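Local structure of (R)-2-hydroxyglutaryl-CoA dehydratase activating ATPase (Acidaminococcus fermentans, 1HUX) at residues A60-T65 against G74-Q79; I3-I8 against I18-G23; N120-D125 against I200-R205. The protein couples ATP hydrolysis to electron transfer that activates (R)-2-hydroxyglutaryl-CoA dehydratase, as a homodimer sharing one [4Fe-4S] cluster. One frame throughout, in Å; residues are numbered along the deposited sequence.

Along the chain the contacts come as interaction 2, interaction 1 and then interaction 3. Interactions 1 and 2 belong to the same five-stranded mixed sheet: strands 4-10 and 61-65 are neighbours, the contact centres are about 11 Å apart, and Ala60 N lies 2.6 Å from Tyr4 O. Interaction 3 is on the outermost strand 117-124 of a second sheet with the same strand order; its centre lies about 28 Å from that of interaction 1 and about 30 Å from that of interaction 2. The two matching sheets fit the actin fold, with interaction 3 near the iron-sulfur cluster and the hairpin of interaction 2 carrying ATP-binding residues around its turn.

Interaction 1. Residues A60-T65 against G74-Q79; sequences AFTLAT and GIADKQ
Phe61 and Asp77 meet where 60-65 and 74-79 begin to pair. CB of Asp77 lies over one face of the Phe61 ring, 3.6 Å from the ring centroid and offset toward the rim, a CH-pi contact. The carboxylate stands almost upright on the ring, the two planes 85° apart. Because CG of Asp77 is turned beside its own backbone N (chi1 -68°), OD2 can reach back to the N-H of Thr62, a weak bond of 3.3 Å.

The tight part is the backbone next to it. Thr62 O is gripped by two donors: Asp77 N, at 2.7 Å and tilted 34° from the carbonyl plane, and Lys78 N, at 3.2 Å and close to the direction of the C=O bond. One step on, Ala64 N donates to Lys78 O at 2.9 Å, and the parallel pairs Leu63-Lys78 and Ala64-Gln79 are set. Methyl CG2 of Thr62 packs 3.6 Å from Ala76 CA, and the CB atoms of Ala64 and Ala76 touch on the face opposite Leu63. On the Leu63 face, under helix 245-257, Lys78 runs alongside the leucine, Lys78 CE 3.6 Å from Leu63 CD1.

The solvent margin is looser. Asp77 and Gln79 are exposed; Gln79 pairs with Ala64 through the backbone, while its side chain bends at chi2. Ile75, also exposed, barely touches Thr62.

This is the last step across a mixed sheet of the actin fold, whose strands run 25-33, 14-21, 4-10, 61-65 and 78-80. Strand 61-65 is bonded to strand 4-10 on its other edge. Helix 245-257 covers the face with Phe61, Leu63 and Lys78 through Tyr253, Ala254 and Lys257, while Thr65 packs on helix 82-93.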
ATOM      1  N   ALA A  60      40.570  13.197  -6.043  1.00 10.23           N
ATOM      2  CA  ALA A  60      41.395  12.814  -4.893  1.00 10.23           C
ATOM      3  C   ALA A  60      40.798  11.597  -4.176  1.00 10.23           C
ATOM      4  O   ALA A  60      41.495  10.636  -3.836  1.00 10.23           O
ATOM      5  CB  ALA A  60      41.497  13.981  -3.946  1.00 10.23           C
ATOM      6  N   PHE A  61      39.493  11.636  -3.952  1.00 19.42           N
ATOM      7  CA  PHE A  61      38.822  10.530  -3.292  1.00 19.42           C
ATOM      8  C   PHE A  61      37.409  10.423  -3.869  1.00 19.42           C
ATOM      9  O   PHE A  61      36.787  11.431  -4.224  1.00 19.42           O
ATOM     10  CB  PHE A  61      38.773  10.781  -1.776  1.00 12.88           C
ATOM     11  CG  PHE A  61      38.498   9.548  -0.963  1.00 12.88           C
ATOM     12  CD1 PHE A  61      39.519   8.666  -0.662  1.00 12.88           C
ATOM     13  CD2 PHE A  61      37.214   9.266  -0.497  1.00 12.88           C
ATOM     14  CE1 PHE A  61      39.286   7.510   0.100  1.00 12.88           C
ATOM     15  CE2 PHE A  61      36.955   8.103   0.269  1.00 12.88           C
ATOM     16  CZ  PHE A  61      37.999   7.226   0.568  1.00 12.88           C
ATOM     17  N   THR A  62      36.914   9.200  -3.984  1.00 11.67           N
ATOM     18  CA  THR A  62      35.581   8.987  -4.509  1.00 11.67           C
ATOM     19  C   THR A  62      34.773   8.212  -3.477  1.00 11.67           C
ATOM     20  O   THR A  62      35.203   7.167  -2.977  1.00 11.67           O
ATOM     21  CB  THR A  62      35.617   8.219  -5.869  1.00 48.86           C
ATOM     22  OG1 THR A  62      36.149   9.080  -6.884  1.00 48.86           O
ATOM     23  CG2 THR A  62      34.217   7.765  -6.283  1.00 48.86           C
ATOM     24  N   LEU A  63      33.595   8.741  -3.165  1.00 11.62           N
ATOM     25  CA  LEU A  63      32.732   8.125  -2.187  1.00 11.62           C
ATOM     26  C   LEU A  63      31.337   7.921  -2.750  1.00 11.62           C
ATOM     27  O   LEU A  63      30.700   8.866  -3.210  1.00 11.62           O
ATOM     28  CB  LEU A  63      32.676   9.009  -0.943  1.00 10.23           C
ATOM     29  CG  LEU A  63      32.810   8.249   0.372  1.00 10.23           C
ATOM     30  CD1 LEU A  63      33.106   9.268   1.469  1.00 10.23           C
ATOM     31  CD2 LEU A  63      31.546   7.430   0.662  1.00 10.23           C
ATOM     32  N   ALA A  64      30.868   6.683  -2.699  1.00 22.49           N
ATOM     33  CA  ALA A  64      29.549   6.349  -3.204  1.00 22.49           C
ATOM     34  C   ALA A  64      28.566   6.045  -2.086  1.00 22.49           C
ATOM     35  O   ALA A  64      28.936   5.490  -1.054  1.00 22.49           O
ATOM     36  CB  ALA A  64      29.642   5.157  -4.143  1.00 45.61           C
ATOM     37  N   THR A  65      27.304   6.402  -2.315  1.00 43.07           N
ATOM     38  CA  THR A  65      26.230   6.177  -1.354  1.00 43.07           C
ATOM     39  C   THR A  65      24.935   5.905  -2.113  1.00 43.07           C
ATOM     40  O   THR A  65      24.876   6.067  -3.330  1.00 43.07           O
ATOM     41  CB  THR A  65      26.025   7.424  -0.458  1.00 43.50           C
ATOM     42  OG1 THR A  65      24.943   7.195   0.455  1.00 43.50           O
ATOM     43  CG2 THR A  65      25.719   8.654  -1.314  1.00 43.50           C
ATOM     44  N   GLY A  74      33.696  -0.940  -7.305  1.00 80.01           N
ATOM     45  CA  GLY A  74      35.027  -0.694  -7.840  1.00 80.01           C
ATOM     46  C   GLY A  74      35.334   0.755  -8.176  1.00 80.01           C
ATOM     47  O   GLY A  74      36.498   1.147  -8.298  1.00 80.01           O
ATOM     48  N   ILE A  75      34.289   1.554  -8.331  1.00 81.37           N
ATOM     49  CA  ILE A  75      34.451   2.962  -8.655  1.00 81.37           C
ATOM     50  C   ILE A  75      34.810   3.735  -7.397  1.00 81.37           C
ATOM     51  O   ILE A  75      35.857   4.387  -7.314  1.00 81.37           O
ATOM     52  CB  ILE A  75      33.146   3.547  -9.230  1.00 42.83           C
ATOM     53  CG1 ILE A  75      32.807   2.856 -10.559  1.00 42.83           C
ATOM     54  CG2 ILE A  75      33.284   5.065  -9.406  1.00 42.83           C
ATOM     55  CD1 ILE A  75      32.506   1.354 -10.458  1.00 42.83           C
ATOM     56  N   ALA A  76      33.925   3.645  -6.413  1.00 45.27           N
ATOM     57  CA  ALA A  76      34.106   4.331  -5.150  1.00 45.27           C
ATOM     58  C   ALA A  76      35.289   3.806  -4.355  1.00 45.27           C
ATOM     59  O   ALA A  76      35.534   2.599  -4.306  1.00 45.27           O
ATOM     60  CB  ALA A  76      32.840   4.207  -4.321  1.00 49.22           C
ATOM     61  N   ASP A  77      36.018   4.731  -3.739  1.00 30.50           N
ATOM     62  CA  ASP A  77      37.155   4.371  -2.906  1.00 30.50           C
ATOM     63  C   ASP A  77      36.498   3.809  -1.657  1.00 30.50           C
ATOM     64  O   ASP A  77      36.973   2.834  -1.064  1.00 30.50           O
ATOM     65  CB  ASP A  77      37.998   5.609  -2.554  1.00 53.44           C
ATOM     66  CG  ASP A  77      38.724   6.201  -3.766  1.00 53.44           C
ATOM     67  OD1 ASP A  77      38.481   5.727  -4.898  1.00 53.44           O
ATOM     68  OD2 ASP A  77      39.530   7.146  -3.592  1.00 53.44           O
ATOM     69  N   LYS A  78      35.362   4.410  -1.305  1.00 60.18           N
ATOM     70  CA  LYS A  78      34.601   4.018  -0.124  1.00 60.18           C
ATOM     71  C   LYS A  78      33.121   4.351  -0.306  1.00 60.18           C
ATOM     72  O   LYS A  78      32.774   5.289  -1.030  1.00 60.18           O
ATOM     73  CB  LYS A  78      35.150   4.757   1.098  1.00 58.95           C
ATOM     74  CG  LYS A  78      34.503   4.373   2.421  1.00 58.95           C
ATOM     75  CD  LYS A  78      35.029   5.217   3.597  1.00 58.95           C
ATOM     76  CE  LYS A  78      34.683   6.708   3.452  1.00 58.95           C
ATOM     77  NZ  LYS A  78      35.104   7.533   4.633  1.00 58.95           N
ATOM     78  N   GLN A  79      32.261   3.569   0.346  1.00 41.11           N
ATOM     79  CA  GLN A  79      30.806   3.768   0.296  1.00 41.11           C
ATOM     80  C   GLN A  79      30.301   4.210   1.679  1.00 41.11           C
ATOM     81  O   GLN A  79      30.937   3.951   2.695  1.00 41.11           O
ATOM     82  CB  GLN A  79      30.089   2.478  -0.132  1.00 70.83           C
ATOM     83  CG  GLN A  79      30.011   1.407   0.941  1.00 70.83           C
ATOM     84  CD  GLN A  79      31.363   0.787   1.271  1.00 70.83           C
ATOM     85  OE1 GLN A  79      32.313   1.480   1.648  1.00 70.83           O
ATOM     86  NE2 GLN A  79      31.450  -0.533   1.138  1.00 70.83           N
TER

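Interaction 2. Residues I3-I8 against I18-G23; sequences IYTLGI and IILKDG
Tyr4 and Lys21 stand side by side on one face of the beta hairpin formed by strands 4-10 and 14-21, the first two strands along the chain, in the actin-fold sheet; ATP-binding residues Ser12 to Lys16 lie around its turn. Lys21 is easily followed outward. Lys21 CB lies over the Tyr4 ring, 3.9 Å from Tyr4 CE2, a CH-pi contact; Lys21 CG, anti to the backbone N (chi1 175°), moves on to Tyr4 CZ at 4.0 Å; Lys21 CD lies 3.3 Å from the hydroxyl, Tyr4 OH. The chain then bends at chi3, CE passes Tyr4 OH, and NZ makes a long, weak ion pair with Glu25.

Farther down this face Leu6 and Ile19 meet through CD1 and CG1, with helix 40-52 packed over them. Thr5 and Leu20, on the other face, lie under helix 245-257.

The backbones are joined in antiparallel register: Thr5 and Leu20 bond each other both ways, as do Gly7 and Ile18. At the open end Asp22 closes the pairing twice. Its N donates to Ile3 O at 2.7 Å, and its OD2, which also takes Ser2 N, receives Ile3 N at 2.9 Å and 176°.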
ATOM      1  N   ILE A   3      42.049  20.395  -4.288  1.00 27.81           N
ATOM      2  CA  ILE A   3      41.687  18.988  -4.068  1.00 27.81           C
ATOM      3  C   ILE A   3      40.250  18.741  -4.512  1.00 27.81           C
ATOM      4  O   ILE A   3      39.306  19.303  -3.944  1.00 27.81           O
ATOM      5  CB  ILE A   3      41.828  18.560  -2.603  1.00 14.67           C
ATOM      6  CG1 ILE A   3      43.307  18.402  -2.278  1.00 14.67           C
ATOM      7  CG2 ILE A   3      41.099  17.219  -2.356  1.00 14.67           C
ATOM      8  CD1 ILE A   3      43.582  17.855  -0.866  1.00 14.67           C
ATOM      9  N   TYR A   4      40.095  17.900  -5.535  1.00 17.02           N
ATOM     10  CA  TYR A   4      38.773  17.606  -6.079  1.00 17.02           C
ATOM     11  C   TYR A   4      38.285  16.244  -5.650  1.00 17.02           C
ATOM     12  O   TYR A   4      39.036  15.270  -5.698  1.00 17.02           O
ATOM     13  CB  TYR A   4      38.794  17.678  -7.612  1.00 10.23           C
ATOM     14  CG  TYR A   4      39.080  19.054  -8.165  1.00 10.23           C
ATOM     15  CD1 TYR A   4      40.367  19.578  -8.154  1.00 10.23           C
ATOM     16  CD2 TYR A   4      38.057  19.836  -8.680  1.00 10.23           C
ATOM     17  CE1 TYR A   4      40.628  20.854  -8.644  1.00 10.23           C
ATOM     18  CE2 TYR A   4      38.297  21.111  -9.174  1.00 10.23           C
ATOM     19  CZ  TYR A   4      39.579  21.619  -9.154  1.00 10.23           C
ATOM     20  OH  TYR A   4      39.787  22.904  -9.636  1.00 10.23           O
ATOM     21  N   THR A   5      37.022  16.184  -5.230  1.00 12.77           N
ATOM     22  CA  THR A   5      36.420  14.925  -4.779  1.00 12.77           C
ATOM     23  C   THR A   5      35.113  14.628  -5.480  1.00 12.77           C
ATOM     24  O   THR A   5      34.424  15.521  -5.992  1.00 12.77           O
ATOM     25  CB  THR A   5      36.160  14.901  -3.240  1.00 10.27           C
ATOM     26  OG1 THR A   5      35.908  16.238  -2.775  1.00 10.27           O
ATOM     27  CG2 THR A   5      37.366  14.293  -2.497  1.00 10.27           C
ATOM     28  N   LEU A   6      34.764  13.355  -5.474  1.00 11.15           N
ATOM     29  CA  LEU A   6      33.570  12.916  -6.145  1.00 11.15           C
ATOM     30  C   LEU A   6      32.575  12.220  -5.226  1.00 11.15           C
ATOM     31  O   LEU A   6      32.890  11.197  -4.598  1.00 11.15           O
ATOM     32  CB  LEU A   6      33.959  11.974  -7.300  1.00 11.07           C
ATOM     33  CG  LEU A   6      32.804  11.373  -8.095  1.00 11.07           C
ATOM     34  CD1 LEU A   6      32.116  12.470  -8.874  1.00 11.07           C
ATOM     35  CD2 LEU A   6      33.314  10.294  -9.004  1.00 11.07           C
ATOM     36  N   GLY A   7      31.371  12.795  -5.168  1.00 15.44           N
ATOM     37  CA  GLY A   7      30.284  12.228  -4.389  1.00 15.44           C
ATOM     38  C   GLY A   7      29.304  11.583  -5.360  1.00 15.44           C
ATOM     39  O   GLY A   7      28.876  12.219  -6.335  1.00 15.44           O
ATOM     40  N   ILE A   8      28.960  10.323  -5.105  1.00 11.25           N
ATOM     41  CA  ILE A   8      28.039   9.588  -5.963  1.00 11.25           C
ATOM     42  C   ILE A   8      26.900   8.972  -5.158  1.00 11.25           C
ATOM     43  O   ILE A   8      27.108   8.075  -4.330  1.00 11.25           O
ATOM     44  CB  ILE A   8      28.754   8.444  -6.727  1.00 26.22           C
ATOM     45  CG1 ILE A   8      30.001   8.979  -7.418  1.00 26.22           C
ATOM     46  CG2 ILE A   8      27.825   7.849  -7.785  1.00 26.22           C
ATOM     47  CD1 ILE A   8      30.881   7.882  -7.989  1.00 26.22           C
ATOM     48  N   ILE A  18      28.217  14.592  -7.595  1.00 24.49           N
ATOM     49  CA  ILE A  18      28.743  15.881  -7.197  1.00 24.49           C
ATOM     50  C   ILE A  18      30.272  15.853  -7.140  1.00 24.49           C
ATOM     51  O   ILE A  18      30.879  14.849  -6.750  1.00 24.49           O
ATOM     52  CB  ILE A  18      28.190  16.306  -5.812  1.00 20.11           C
ATOM     53  CG1 ILE A  18      26.739  16.775  -5.961  1.00 20.11           C
ATOM     54  CG2 ILE A  18      29.053  17.435  -5.217  1.00 20.11           C
ATOM     55  CD1 ILE A  18      26.595  18.082  -6.738  1.00 20.11           C
ATOM     56  N   ILE A  19      30.882  16.962  -7.556  1.00 10.23           N
ATOM     57  CA  ILE A  19      32.334  17.121  -7.520  1.00 10.23           C
ATOM     58  C   ILE A  19      32.607  18.484  -6.907  1.00 10.23           C
ATOM     59  O   ILE A  19      32.101  19.506  -7.395  1.00 10.23           O
ATOM     60  CB  ILE A  19      32.968  17.123  -8.943  1.00 16.50           C
ATOM     61  CG1 ILE A  19      32.838  15.750  -9.596  1.00 16.50           C
ATOM     62  CG2 ILE A  19      34.444  17.472  -8.863  1.00 16.50           C
ATOM     63  CD1 ILE A  19      33.337  15.738 -11.054  1.00 16.50           C
ATOM     64  N   LEU A  20      33.385  18.511  -5.833  1.00 12.33           N
ATOM     65  CA  LEU A  20      33.717  19.798  -5.231  1.00 12.33           C
ATOM     66  C   LEU A  20      35.210  19.993  -4.978  1.00 12.33           C
ATOM     67  O   LEU A  20      35.980  19.030  -4.770  1.00 12.33           O
ATOM     68  CB  LEU A  20      32.908  20.045  -3.944  1.00 34.88           C
ATOM     69  CG  LEU A  20      32.517  18.903  -3.010  1.00 34.88           C
ATOM     70  CD1 LEU A  20      33.740  18.103  -2.604  1.00 34.88           C
ATOM     71  CD2 LEU A  20      31.829  19.492  -1.801  1.00 34.88           C
ATOM     72  N   LYS A  21      35.601  21.263  -5.018  1.00 26.09           N
ATOM     73  CA  LYS A  21      36.980  21.667  -4.828  1.00 26.09           C
ATOM     74  C   LYS A  21      37.248  22.123  -3.396  1.00 26.09           C
ATOM     75  O   LYS A  21      36.673  23.116  -2.929  1.00 26.09           O
ATOM     76  CB  LYS A  21      37.304  22.789  -5.825  1.00 29.94           C
ATOM     77  CG  LYS A  21      38.680  23.422  -5.679  1.00 29.94           C
ATOM     78  CD  LYS A  21      38.971  24.353  -6.839  1.00 29.94           C
ATOM     79  CE  LYS A  21      37.914  25.426  -6.971  1.00 29.94           C
ATOM     80  NZ  LYS A  21      38.058  26.213  -8.235  1.00 29.94           N
ATOM     81  N   ASP A  22      38.120  21.382  -2.710  1.00 35.88           N
ATOM     82  CA  ASP A  22      38.519  21.687  -1.334  1.00 35.88           C
ATOM     83  C   ASP A  22      37.360  21.521  -0.376  1.00 35.88           C
ATOM     84  O   ASP A  22      37.381  22.057   0.730  1.00 35.88           O
ATOM     85  CB  ASP A  22      39.069  23.116  -1.255  1.00 31.10           C
ATOM     86  CG  ASP A  22      40.283  23.319  -2.150  1.00 31.10           C
ATOM     87  OD1 ASP A  22      40.566  24.481  -2.538  1.00 31.10           O
ATOM     88  OD2 ASP A  22      40.958  22.310  -2.461  1.00 31.10           O
ATOM     89  N   GLY A  23      36.361  20.755  -0.807  1.00 26.44           N
ATOM     90  CA  GLY A  23      35.183  20.521   0.011  1.00 26.44           C
ATOM     91  C   GLY A  23      34.420  21.790   0.331  1.00 26.44           C
ATOM     92  O   GLY A  23      33.586  21.802   1.233  1.00 26.44           O
TER

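Interaction 3. Residues N120-D125 against I200-R205; sequences NFQMND and IGLANR
Gln122 and Leu202 make the centre of this contact, where edge strand 117-124 of the second actin-fold sheet packs against the last turn of helix 184-204. The two short segments run roughly antiparallel, at 151°, with their axes 7.9 Å apart at the closest.

The apolar contacts come from the helix side through Leu202. Its CD1 meets Gln122 CG at 3.4 Å, then lies over the strand backbone, 3.8 Å from Met123 N. The other branch, CD2, faces Asn124 CB more loosely, at 4.4 Å. Leu202 also touches Val110 of strand 107-114, so the leucine spans two strands of the sheet.

A second kind of contact is aliphatic carbon on amide. Gln122 starts with CG anti to the backbone N (chi1 -151°), then bends at chi2 (82°) and lays its amide under Arg205. CB of Arg205 sits over the face of that amide, 3.3 Å from Gln122 CD, with OE1 and NE2 on either side. Arg205 CG still follows the amide; beyond it the chain leads away, and the guanidinium of this poorly ordered residue takes no part. With an alanine in place of Gln122, Arg205 CB would probably lose the amide beneath it and Leu202 CD1 its contact with CG, opening a gap beside the helix.

Polar groups look to their own sides. Asn124 ND2 donates to the backbone O of Cys127, a ligand of the [4Fe-4S] cluster shared between the subunits, tying the end of this strand to the cluster loop. Within 200-205, Arg205 N bonds Leu202 O at 2.9 Å. Across the contact the polar atoms only come near each other: Gln122 NE2 stops 3.7 Å from Arg205 O, and Asn120 ND2 stays 4.3 Å from the same oxygen.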
ATOM      1  N   ASN A 120      19.506  10.759  15.147  1.00 32.61           N
ATOM      2  CA  ASN A 120      18.437   9.771  15.164  1.00 32.61           C
ATOM      3  C   ASN A 120      17.682   9.896  13.853  1.00 32.61           C
ATOM      4  O   ASN A 120      17.824  10.901  13.143  1.00 32.61           O
ATOM      5  CB  ASN A 120      17.488  10.023  16.345  1.00 38.28           C
ATOM      6  CG  ASN A 120      16.384   8.976  16.440  1.00 38.28           C
ATOM      7  OD1 ASN A 120      16.639   7.780  16.265  1.00 38.28           O
ATOM      8  ND2 ASN A 120      15.151   9.418  16.724  1.00 38.28           N
ATOM      9  N   PHE A 121      16.875   8.884  13.537  1.00 16.14           N
ATOM     10  CA  PHE A 121      16.107   8.901  12.297  1.00 16.14           C
ATOM     11  C   PHE A 121      14.989   7.864  12.265  1.00 16.14           C
ATOM     12  O   PHE A 121      15.035   6.836  12.954  1.00 16.14           O
ATOM     13  CB  PHE A 121      17.033   8.607  11.118  1.00 13.63           C
ATOM     14  CG  PHE A 121      17.314   7.142  10.942  1.00 13.63           C
ATOM     15  CD1 PHE A 121      16.502   6.357  10.126  1.00 13.63           C
ATOM     16  CD2 PHE A 121      18.331   6.529  11.657  1.00 13.63           C
ATOM     17  CE1 PHE A 121      16.702   4.972  10.033  1.00 13.63           C
ATOM     18  CE2 PHE A 121      18.539   5.151  11.573  1.00 13.63           C
ATOM     19  CZ  PHE A 121      17.725   4.368  10.762  1.00 13.63           C
ATOM     20  N   GLN A 122      14.017   8.128  11.403  1.00 27.08           N
ATOM     21  CA  GLN A 122      12.881   7.245  11.195  1.00 27.08           C
ATOM     22  C   GLN A 122      12.753   7.155   9.676  1.00 27.08           C
ATOM     23  O   GLN A 122      12.855   8.173   8.979  1.00 27.08           O
ATOM     24  CB  GLN A 122      11.614   7.872  11.784  1.00 42.45           C
ATOM     25  CG  GLN A 122      10.581   6.864  12.257  1.00 42.45           C
ATOM     26  CD  GLN A 122      10.888   6.321  13.647  1.00 42.45           C
ATOM     27  OE1 GLN A 122      10.314   5.314  14.066  1.00 42.45           O
ATOM     28  NE2 GLN A 122      11.783   6.995  14.374  1.00 42.45           N
ATOM     29  N   MET A 123      12.548   5.956   9.146  1.00 22.25           N
ATOM     30  CA  MET A 123      12.420   5.831   7.701  1.00 22.25           C
ATOM     31  C   MET A 123      11.421   4.768   7.268  1.00 22.25           C
ATOM     32  O   MET A 123      11.250   3.751   7.946  1.00 22.25           O
ATOM     33  CB  MET A 123      13.774   5.498   7.072  1.00 63.91           C
ATOM     34  CG  MET A 123      13.903   4.033   6.660  1.00 63.91           C
ATOM     35  SD  MET A 123      15.294   3.703   5.574  1.00 63.91           S
ATOM     36  CE  MET A 123      14.761   4.563   4.068  1.00 63.91           C
ATOM     37  N   ASN A 124      10.778   5.008   6.124  1.00 27.01           N
ATOM     38  CA  ASN A 124       9.823   4.060   5.563  1.00 27.01           C
ATOM     39  C   ASN A 124      10.432   3.424   4.329  1.00 27.01           C
ATOM     40  O   ASN A 124      10.834   4.107   3.380  1.00 27.01           O
ATOM     41  CB  ASN A 124       8.517   4.739   5.183  1.00 35.64           C
ATOM     42  CG  ASN A 124       7.583   3.800   4.458  1.00 35.64           C
ATOM     43  OD1 ASN A 124       7.463   2.616   4.817  1.00 35.64           O
ATOM     44  ND2 ASN A 124       6.909   4.315   3.432  1.00 35.64           N
ATOM     45  N   ASP A 125      10.489   2.105   4.334  1.00 37.72           N
ATOM     46  CA  ASP A 125      11.097   1.408   3.223  1.00 37.72           C
ATOM     47  C   ASP A 125      10.161   0.374   2.602  1.00 37.72           C
ATOM     48  O   ASP A 125      10.400  -0.085   1.484  1.00 37.72           O
ATOM     49  CB  ASP A 125      12.371   0.739   3.727  1.00 73.46           C
ATOM     50  CG  ASP A 125      13.341   0.440   2.624  1.00 73.46           C
ATOM     51  OD1 ASP A 125      13.051  -0.463   1.818  1.00 73.46           O
ATOM     52  OD2 ASP A 125      14.394   1.112   2.562  1.00 73.46           O
ATOM     53  N   ILE A 200       4.683  13.436   8.045  1.00 18.65           N
ATOM     54  CA  ILE A 200       4.464  13.917   9.401  1.00 18.65           C
ATOM     55  C   ILE A 200       4.370  12.730  10.369  1.00 18.65           C
ATOM     56  O   ILE A 200       4.834  12.813  11.503  1.00 18.65           O
ATOM     57  CB  ILE A 200       3.189  14.783   9.484  1.00 10.52           C
ATOM     58  CG1 ILE A 200       3.388  16.056   8.649  1.00 10.52           C
ATOM     59  CG2 ILE A 200       2.900  15.152  10.925  1.00 10.52           C
ATOM     60  CD1 ILE A 200       2.319  17.118   8.826  1.00 10.52           C
ATOM     61  N   GLY A 201       3.790  11.628   9.910  1.00 20.58           N
ATOM     62  CA  GLY A 201       3.688  10.441  10.738  1.00 20.58           C
ATOM     63  C   GLY A 201       5.060   9.962  11.186  1.00 20.58           C
ATOM     64  O   GLY A 201       5.295   9.790  12.380  1.00 20.58           O
ATOM     65  N   LEU A 202       5.971   9.740  10.239  1.00 20.91           N
ATOM     66  CA  LEU A 202       7.332   9.308  10.583  1.00 20.91           C
ATOM     67  C   LEU A 202       7.990  10.413  11.399  1.00 20.91           C
ATOM     68  O   LEU A 202       8.621  10.163  12.435  1.00 20.91           O
ATOM     69  CB  LEU A 202       8.178   9.091   9.319  1.00 10.71           C
ATOM     70  CG  LEU A 202       8.150   7.784   8.516  1.00 10.71           C
ATOM     71  CD1 LEU A 202       8.789   6.687   9.330  1.00 10.71           C
ATOM     72  CD2 LEU A 202       6.716   7.421   8.144  1.00 10.71           C
ATOM     73  N   ALA A 203       7.833  11.639  10.906  1.00 32.83           N
ATOM     74  CA  ALA A 203       8.410  12.829  11.518  1.00 32.83           C
ATOM     75  C   ALA A 203       8.276  12.902  13.026  1.00 32.83           C
ATOM     76  O   ALA A 203       9.233  13.220  13.727  1.00 32.83           O
ATOM     77  CB  ALA A 203       7.801  14.070  10.890  1.00 12.07           C
ATOM     78  N   ASN A 204       7.092  12.597  13.533  1.00 81.69           N
ATOM     79  CA  ASN A 204       6.871  12.678  14.965  1.00 81.69           C
ATOM     80  C   ASN A 204       7.598  11.649  15.823  1.00 81.69           C
ATOM     81  O   ASN A 204       7.825  11.888  17.009  1.00 81.69           O
ATOM     82  CB  ASN A 204       5.371  12.665  15.253  1.00 59.49           C
ATOM     83  CG  ASN A 204       4.665  13.883  14.670  1.00 59.49           C
ATOM     84  OD1 ASN A 204       5.228  14.983  14.629  1.00 59.49           O
ATOM     85  ND2 ASN A 204       3.428  13.697  14.224  1.00 59.49           N
ATOM     86  N   ARG A 205       7.975  10.517  15.244  1.00 22.22           N
ATOM     87  CA  ARG A 205       8.701   9.508  16.019  1.00 22.22           C
ATOM     88  C   ARG A 205      10.138  10.011  16.264  1.00 22.22           C
ATOM     89  O   ARG A 205      10.896   9.425  17.041  1.00 22.22           O
ATOM     90  CB  ARG A 205       8.755   8.184  15.259  1.00 84.34           C
ATOM     91  CG  ARG A 205       7.411   7.639  14.844  1.00 84.34           C
ATOM     92  CD  ARG A 205       6.569   7.260  16.040  1.00 84.34           C
ATOM     93  NE  ARG A 205       5.287   6.695  15.625  1.00 84.34           N
ATOM     94  CZ  ARG A 205       4.344   6.274  16.462  1.00 84.34           C
ATOM     95  NH1 ARG A 205       4.532   6.351  17.777  1.00 84.34           N
ATOM     96  NH2 ARG A 205       3.209   5.774  15.987  1.00 84.34           N
TER